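Local coordinates for protein acyl-coenzyme A oxidase acox-1.1 (Caenorhabditis elegans, PDB 5K3H) that catalyses the FAD-dependent desaturation of acyl-CoAs with fatty acid-derived chains, passing electrons to oxygen to give hydrogen peroxide, in the first step of peroxisomal beta-oxidation, at residues L537-V551 with S564-V578. Sequence-based numbering, arbitrary orientation.
Sequences LHTRLFIVEAFARRV and SDLLHLHVNYELLDV
Arg540 reaches across to two carboxylates of the facing helix, Glu574 and Asp577, and ties them into one salt-bridge network. Its NH2 lies 2.6 Å from Glu574 OE1 and equally close to Asp577 OD2, both acids sitting at the edge of the guanidinium, near its plane. Asp577 OD2 offers its anti lone pair and takes a second, weak bond from NH1. The bend at chi3 (75°) turns the guanidinium to this edge-on meeting. Val578 CG1 lies over one face, toward its rim, 3.4 Å from Arg540 NH1. Glu574 has a second charged mate, Arg350, through OE2. A lysine in place of Arg540, with one ammonium and no flat guanidinium, would probably fail to hold both acids at once, leaving Asp577 without its mate and Val578 CG1 without the face it lies over.

Two waters join the helices here. One bridges Arg540 NE and Glu574 OE1; the other is hydrogen-bonded to His570 NE2, 3.0 Å from the water O, and donates to the carbonyl O of Arg540.

Beyond the charges the interface is largely apolar. Phe547, its CG anti to the backbone N (chi1 -163°), lays one ring face under Leu567, whose CD1 stands 4.2 Å from the ring centroid in a CH-pi contact. Leu566 CB and His570 CD2 meet the edge of that ring. The other branch of Leu567, CD2, packs on Ala548, while Val544 CG1 meets Val571 CG1 at 3.7 Å and its CG2 lies against the imidazole of His570. Val551 CG1 approaches Ser564 CB toward the end of the pair that leads to the connecting turn.

The axes of 537-551 and 564-577 approach to 10.2 Å and run 161° apart; their parent helices, 520-553 and 557-577, form an antiparallel hairpin in the C-terminal helical region of the acyl-CoA oxidase fold, its charged end close to the ATP-binding residues Arg536 and Tyr581.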
loop_
_atom_site.group_PDB
_atom_site.type_symbol
_atom_site.label_atom_id
_atom_site.label_comp_id
_atom_site.label_asym_id
_atom_site.label_seq_id
_atom_site.Cartn_x
_atom_site.Cartn_y
_atom_site.Cartn_z
ATOM N N LEU B 537 -13.885 -0.264 -17.081
ATOM C CA LEU B 537 -13.705 -1.092 -18.269
ATOM C C LEU B 537 -13.489 -0.224 -19.504
ATOM O O LEU B 537 -12.649 -0.525 -20.352
ATOM C CB LEU B 537 -14.906 -2.026 -18.436
ATOM C CG LEU B 537 -15.068 -3.116 -17.362
ATOM C CD1 LEU B 537 -16.412 -3.779 -17.472
ATOM C CD2 LEU B 537 -13.954 -4.170 -17.477
ATOM N N HIS B 538 -14.225 0.873 -19.602
ATOM C CA HIS B 538 -14.060 1.784 -20.724
ATOM C C HIS B 538 -12.660 2.389 -20.728
ATOM O O HIS B 538 -11.993 2.445 -21.775
ATOM C CB HIS B 538 -15.147 2.852 -20.630
ATOM C CG HIS B 538 -14.973 3.985 -21.584
ATOM N ND1 HIS B 538 -15.424 3.932 -22.888
ATOM C CD2 HIS B 538 -14.445 5.223 -21.410
ATOM C CE1 HIS B 538 -15.158 5.081 -23.482
ATOM N NE2 HIS B 538 -14.571 5.883 -22.606
ATOM N N THR B 539 -12.181 2.797 -19.544
ATOM C CA THR B 539 -10.863 3.404 -19.432
ATOM C C THR B 539 -9.767 2.392 -19.760
ATOM O O THR B 539 -8.840 2.703 -20.514
ATOM C CB THR B 539 -10.684 3.977 -18.018
ATOM O OG1 THR B 539 -11.729 4.926 -17.754
ATOM C CG2 THR B 539 -9.334 4.663 -17.882
ATOM N N ARG B 540 -9.890 1.164 -19.238
ATOM C CA ARG B 540 -8.936 0.105 -19.565
ATOM C C ARG B 540 -8.969 -0.234 -21.055
ATOM O O ARG B 540 -7.926 -0.541 -21.650
ATOM C CB ARG B 540 -9.199 -1.134 -18.701
ATOM C CG ARG B 540 -8.977 -0.852 -17.211
ATOM C CD ARG B 540 -9.410 -1.975 -16.287
ATOM N NE ARG B 540 -8.483 -3.099 -16.293
ATOM C CZ ARG B 540 -8.546 -4.120 -15.444
ATOM N NH1 ARG B 540 -9.488 -4.161 -14.524
ATOM N NH2 ARG B 540 -7.669 -5.102 -15.506
ATOM N N LEU B 541 -10.152 -0.217 -21.672
ATOM C CA LEU B 541 -10.220 -0.458 -23.113
ATOM C C LEU B 541 -9.425 0.590 -23.892
ATOM O O LEU B 541 -8.696 0.253 -24.834
ATOM C CB LEU B 541 -11.677 -0.486 -23.571
ATOM C CG LEU B 541 -11.925 -0.250 -25.064
ATOM C CD1 LEU B 541 -11.367 -1.411 -25.904
ATOM C CD2 LEU B 541 -13.417 -0.054 -25.302
ATOM N N PHE B 542 -9.555 1.870 -23.510
ATOM C CA PHE B 542 -8.781 2.932 -24.154
ATOM C C PHE B 542 -7.287 2.678 -24.044
ATOM O O PHE B 542 -6.544 2.859 -25.010
ATOM C CB PHE B 542 -9.091 4.295 -23.544
ATOM C CG PHE B 542 -8.263 5.402 -24.147
ATOM C CD1 PHE B 542 -8.630 5.976 -25.355
ATOM C CD2 PHE B 542 -7.086 5.825 -23.539
ATOM C CE1 PHE B 542 -7.868 6.978 -25.917
ATOM C CE2 PHE B 542 -6.312 6.831 -24.103
ATOM C CZ PHE B 542 -6.702 7.411 -25.288
ATOM N N ILE B 543 -6.824 2.288 -22.856
ATOM C CA ILE B 543 -5.395 2.085 -22.643
ATOM C C ILE B 543 -4.860 0.985 -23.560
ATOM O O ILE B 543 -3.814 1.145 -24.197
ATOM C CB ILE B 543 -5.137 1.777 -21.153
ATOM C CG1 ILE B 543 -5.461 3.003 -20.288
ATOM C CG2 ILE B 543 -3.691 1.330 -20.931
ATOM C CD1 ILE B 543 -5.662 2.698 -18.820
ATOM N N VAL B 544 -5.587 -0.133 -23.671
ATOM C CA VAL B 544 -5.197 -1.207 -24.588
ATOM C C VAL B 544 -5.127 -0.700 -26.029
ATOM O O VAL B 544 -4.204 -1.041 -26.776
ATOM C CB VAL B 544 -6.162 -2.401 -24.469
ATOM C CG1 VAL B 544 -5.852 -3.422 -25.557
ATOM C CG2 VAL B 544 -6.118 -3.007 -23.076
ATOM N N GLU B 545 -6.135 0.065 -26.465
ATOM C CA GLU B 545 -6.148 0.516 -27.860
ATOM C C GLU B 545 -4.999 1.481 -28.153
ATOM O O GLU B 545 -4.426 1.455 -29.252
ATOM C CB GLU B 545 -7.486 1.176 -28.207
ATOM C CG GLU B 545 -8.672 0.228 -28.231
ATOM C CD GLU B 545 -9.894 0.818 -28.927
ATOM O OE1 GLU B 545 -9.867 0.999 -30.164
ATOM O OE2 GLU B 545 -10.896 1.093 -28.243
ATOM N N ALA B 546 -4.662 2.366 -27.202
ATOM C CA ALA B 546 -3.532 3.263 -27.428
ATOM C C ALA B 546 -2.216 2.491 -27.485
ATOM O O ALA B 546 -1.356 2.769 -28.330
ATOM C CB ALA B 546 -3.485 4.326 -26.334
ATOM N N PHE B 547 -2.070 1.474 -26.637
ATOM C CA PHE B 547 -0.888 0.625 -26.696
ATOM C C PHE B 547 -0.798 -0.078 -28.047
ATOM O O PHE B 547 0.267 -0.097 -28.679
ATOM C CB PHE B 547 -0.930 -0.376 -25.538
ATOM C CG PHE B 547 0.389 -1.032 -25.230
ATOM C CD1 PHE B 547 1.507 -0.821 -26.030
ATOM C CD2 PHE B 547 0.485 -1.940 -24.188
ATOM C CE1 PHE B 547 2.713 -1.455 -25.750
ATOM C CE2 PHE B 547 1.692 -2.582 -23.911
ATOM C CZ PHE B 547 2.797 -2.345 -24.687
ATOM N N ALA B 548 -1.903 -0.694 -28.494
ATOM C CA ALA B 548 -1.898 -1.371 -29.791
ATOM C C ALA B 548 -1.627 -0.393 -30.931
ATOM O O ALA B 548 -0.868 -0.698 -31.858
ATOM C CB ALA B 548 -3.231 -2.088 -30.012
ATOM N N ARG B 549 -2.224 0.798 -30.865
ATOM C CA ARG B 549 -1.993 1.819 -31.879
ATOM C C ARG B 549 -0.512 2.141 -32.000
ATOM O O ARG B 549 0.046 2.140 -33.100
ATOM C CB ARG B 549 -2.784 3.071 -31.519
ATOM C CG ARG B 549 -3.663 3.666 -32.591
ATOM C CD ARG B 549 -4.575 4.733 -31.977
ATOM N NE ARG B 549 -5.952 4.273 -31.847
ATOM C CZ ARG B 549 -6.636 4.202 -30.710
ATOM N NH1 ARG B 549 -6.088 4.569 -29.562
ATOM N NH2 ARG B 549 -7.889 3.765 -30.732
ATOM N N ARG B 550 0.153 2.375 -30.865
ATOM C CA ARG B 550 1.573 2.722 -30.891
ATOM C C ARG B 550 2.409 1.620 -31.535
ATOM O O ARG B 550 3.274 1.903 -32.379
ATOM C CB ARG B 550 2.081 3.004 -29.473
ATOM C CG ARG B 550 3.597 3.143 -29.371
ATOM C CD ARG B 550 4.113 4.351 -30.163
ATOM N NE ARG B 550 3.685 5.573 -29.503
ATOM C CZ ARG B 550 4.458 6.329 -28.734
ATOM N NH1 ARG B 550 5.729 6.014 -28.544
ATOM N NH2 ARG B 550 3.954 7.406 -28.154
ATOM N N VAL B 551 2.135 0.353 -31.187
ATOM C CA VAL B 551 2.941 -0.743 -31.721
ATOM C C VAL B 551 2.847 -0.798 -33.237
ATOM O O VAL B 551 3.851 -1.019 -33.922
ATOM C CB VAL B 551 2.521 -2.080 -31.091
ATOM C CG1 VAL B 551 3.196 -3.211 -31.819
ATOM C CG2 VAL B 551 2.902 -2.105 -29.626
ATOM N N SER B 564 5.485 -5.602 -29.035
ATOM C CA SER B 564 4.400 -6.502 -29.380
ATOM C C SER B 564 4.331 -7.660 -28.402
ATOM O O SER B 564 3.235 -8.096 -28.034
ATOM C CB SER B 564 4.580 -6.996 -30.812
ATOM O OG SER B 564 3.686 -8.049 -31.128
ATOM N N ASP B 565 5.490 -8.179 -27.977
ATOM C CA ASP B 565 5.498 -9.176 -26.909
ATOM C C ASP B 565 4.894 -8.606 -25.642
ATOM O O ASP B 565 4.105 -9.272 -24.969
ATOM C CB ASP B 565 6.916 -9.656 -26.602
ATOM C CG ASP B 565 7.522 -10.435 -27.729
ATOM O OD1 ASP B 565 6.769 -10.835 -28.641
ATOM O OD2 ASP B 565 8.751 -10.691 -27.670
ATOM N N LEU B 566 5.294 -7.381 -25.278
ATOM C CA LEU B 566 4.718 -6.723 -24.107
ATOM C C LEU B 566 3.222 -6.582 -24.259
ATOM O O LEU B 566 2.468 -6.881 -23.322
ATOM C CB LEU B 566 5.317 -5.323 -23.904
ATOM C CG LEU B 566 6.253 -5.062 -22.733
ATOM C CD1 LEU B 566 6.309 -3.590 -22.374
ATOM C CD2 LEU B 566 5.829 -5.884 -21.557
ATOM N N LEU B 567 2.776 -6.150 -25.451
ATOM C CA LEU B 567 1.352 -5.917 -25.687
ATOM C C LEU B 567 0.547 -7.200 -25.554
ATOM O O LEU B 567 -0.548 -7.196 -24.973
ATOM C CB LEU B 567 1.142 -5.327 -27.077
ATOM C CG LEU B 567 -0.332 -5.283 -27.495
ATOM C CD1 LEU B 567 -1.194 -4.312 -26.672
ATOM C CD2 LEU B 567 -0.412 -4.989 -28.969
ATOM N N HIS B 568 1.087 -8.314 -26.066
ATOM C CA HIS B 568 0.385 -9.591 -25.974
ATOM C C HIS B 568 0.286 -10.063 -24.541
ATOM O O HIS B 568 -0.709 -10.698 -24.171
ATOM C CB HIS B 568 1.067 -10.664 -26.816
ATOM C CG HIS B 568 0.629 -10.673 -28.238
ATOM N ND1 HIS B 568 1.240 -9.908 -29.213
ATOM C CD2 HIS B 568 -0.416 -11.290 -28.837
ATOM C CE1 HIS B 568 0.616 -10.092 -30.361
ATOM N NE2 HIS B 568 -0.396 -10.922 -30.158
ATOM N N LEU B 569 1.320 -9.811 -23.731
ATOM C CA LEU B 569 1.213 -10.071 -22.294
ATOM C C LEU B 569 0.108 -9.228 -21.666
ATOM O O LEU B 569 -0.736 -9.735 -20.910
ATOM C CB LEU B 569 2.545 -9.773 -21.608
ATOM C CG LEU B 569 2.610 -9.949 -20.085
ATOM C CD1 LEU B 569 2.284 -11.399 -19.672
ATOM C CD2 LEU B 569 3.964 -9.528 -19.563
ATOM N N HIS B 570 0.089 -7.932 -22.001
ATOM C CA HIS B 570 -0.890 -7.005 -21.449
ATOM C C HIS B 570 -2.316 -7.468 -21.732
ATOM O O HIS B 570 -3.140 -7.576 -20.813
ATOM C CB HIS B 570 -0.626 -5.604 -22.025
ATOM C CG HIS B 570 -1.455 -4.508 -21.417
ATOM N ND1 HIS B 570 -1.390 -4.172 -20.082
ATOM C CD2 HIS B 570 -2.337 -3.645 -21.977
ATOM C CE1 HIS B 570 -2.216 -3.170 -19.839
ATOM N NE2 HIS B 570 -2.799 -2.828 -20.974
ATOM N N VAL B 571 -2.647 -7.725 -22.999
ATOM C CA VAL B 571 -4.045 -8.028 -23.300
ATOM C C VAL B 571 -4.472 -9.345 -22.652
ATOM O O VAL B 571 -5.607 -9.468 -22.183
ATOM C CB VAL B 571 -4.295 -8.021 -24.823
ATOM C CG1 VAL B 571 -4.096 -6.625 -25.394
ATOM C CG2 VAL B 571 -3.371 -9.026 -25.532
ATOM N N ASN B 572 -3.564 -10.319 -22.530
ATOM C CA ASN B 572 -3.940 -11.570 -21.865
ATOM C C ASN B 572 -4.058 -11.413 -20.352
ATOM O O ASN B 572 -4.969 -11.982 -19.739
ATOM C CB ASN B 572 -2.956 -12.684 -22.207
ATOM C CG ASN B 572 -3.206 -13.250 -23.574
ATOM O OD1 ASN B 572 -4.192 -13.966 -23.780
ATOM N ND2 ASN B 572 -2.300 -12.976 -24.518
ATOM N N TYR B 573 -3.130 -10.677 -19.726
ATOM C CA TYR B 573 -3.237 -10.431 -18.291
ATOM C C TYR B 573 -4.488 -9.624 -17.962
ATOM O O TYR B 573 -5.239 -9.960 -17.039
ATOM C CB TYR B 573 -1.998 -9.700 -17.806
ATOM C CG TYR B 573 -1.963 -9.516 -16.317
ATOM C CD1 TYR B 573 -1.441 -10.513 -15.495
ATOM C CD2 TYR B 573 -2.468 -8.373 -15.723
ATOM C CE1 TYR B 573 -1.398 -10.360 -14.127
ATOM C CE2 TYR B 573 -2.428 -8.218 -14.351
ATOM C CZ TYR B 573 -1.887 -9.214 -13.568
ATOM O OH TYR B 573 -1.839 -9.074 -12.207
ATOM N N GLU B 574 -4.715 -8.532 -18.699
ATOM C CA GLU B 574 -5.870 -7.690 -18.426
ATOM C C GLU B 574 -7.170 -8.428 -18.719
ATOM O O GLU B 574 -8.160 -8.252 -18.003
ATOM C CB GLU B 574 -5.771 -6.397 -19.237
ATOM C CG GLU B 574 -4.528 -5.548 -18.928
ATOM C CD GLU B 574 -4.476 -5.066 -17.473
ATOM O OE1 GLU B 574 -5.544 -4.666 -16.943
ATOM O OE2 GLU B 574 -3.370 -5.069 -16.856
ATOM N N LEU B 575 -7.200 -9.259 -19.766
ATOM C CA LEU B 575 -8.424 -10.014 -20.047
ATOM C C LEU B 575 -8.697 -11.059 -18.971
ATOM O O LEU B 575 -9.844 -11.216 -18.533
ATOM C CB LEU B 575 -8.364 -10.669 -21.428
ATOM C CG LEU B 575 -9.598 -11.495 -21.858
ATOM C CD1 LEU B 575 -10.931 -10.693 -21.759
ATOM C CD2 LEU B 575 -9.387 -12.093 -23.277
ATOM N N LEU B 576 -7.671 -11.789 -18.526
ATOM C CA LEU B 576 -7.880 -12.716 -17.418
ATOM C C LEU B 576 -8.377 -11.978 -16.187
ATOM O O LEU B 576 -9.202 -12.509 -15.436
ATOM C CB LEU B 576 -6.593 -13.483 -17.118
ATOM C CG LEU B 576 -6.666 -14.866 -16.441
ATOM C CD1 LEU B 576 -7.509 -15.882 -17.211
ATOM C CD2 LEU B 576 -5.259 -15.406 -16.255
ATOM N N ASP B 577 -7.923 -10.732 -15.999
ATOM C CA ASP B 577 -8.309 -9.943 -14.835
ATOM C C ASP B 577 -9.791 -9.623 -14.805
ATOM O O ASP B 577 -10.370 -9.532 -13.717
ATOM C CB ASP B 577 -7.525 -8.636 -14.812
ATOM C CG ASP B 577 -7.643 -7.908 -13.484
ATOM O OD1 ASP B 577 -7.703 -8.609 -12.455
ATOM O OD2 ASP B 577 -7.692 -6.649 -13.469
ATOM N N VAL B 578 -10.419 -9.428 -15.967
ATOM C CA VAL B 578 -11.832 -9.050 -16.045
ATOM C C VAL B 578 -12.655 -10.186 -16.664
ATOM O O VAL B 578 -13.640 -9.947 -17.380
ATOM C CB VAL B 578 -11.991 -7.734 -16.827
ATOM C CG1 VAL B 578 -11.196 -6.635 -16.147
ATOM C CG2 VAL B 578 -11.558 -7.893 -18.286
HETATM O O HOH W 1 -5.337 -1.463 -20.290
HETATM O O HOH W 2 -6.338 -2.677 -18.129
#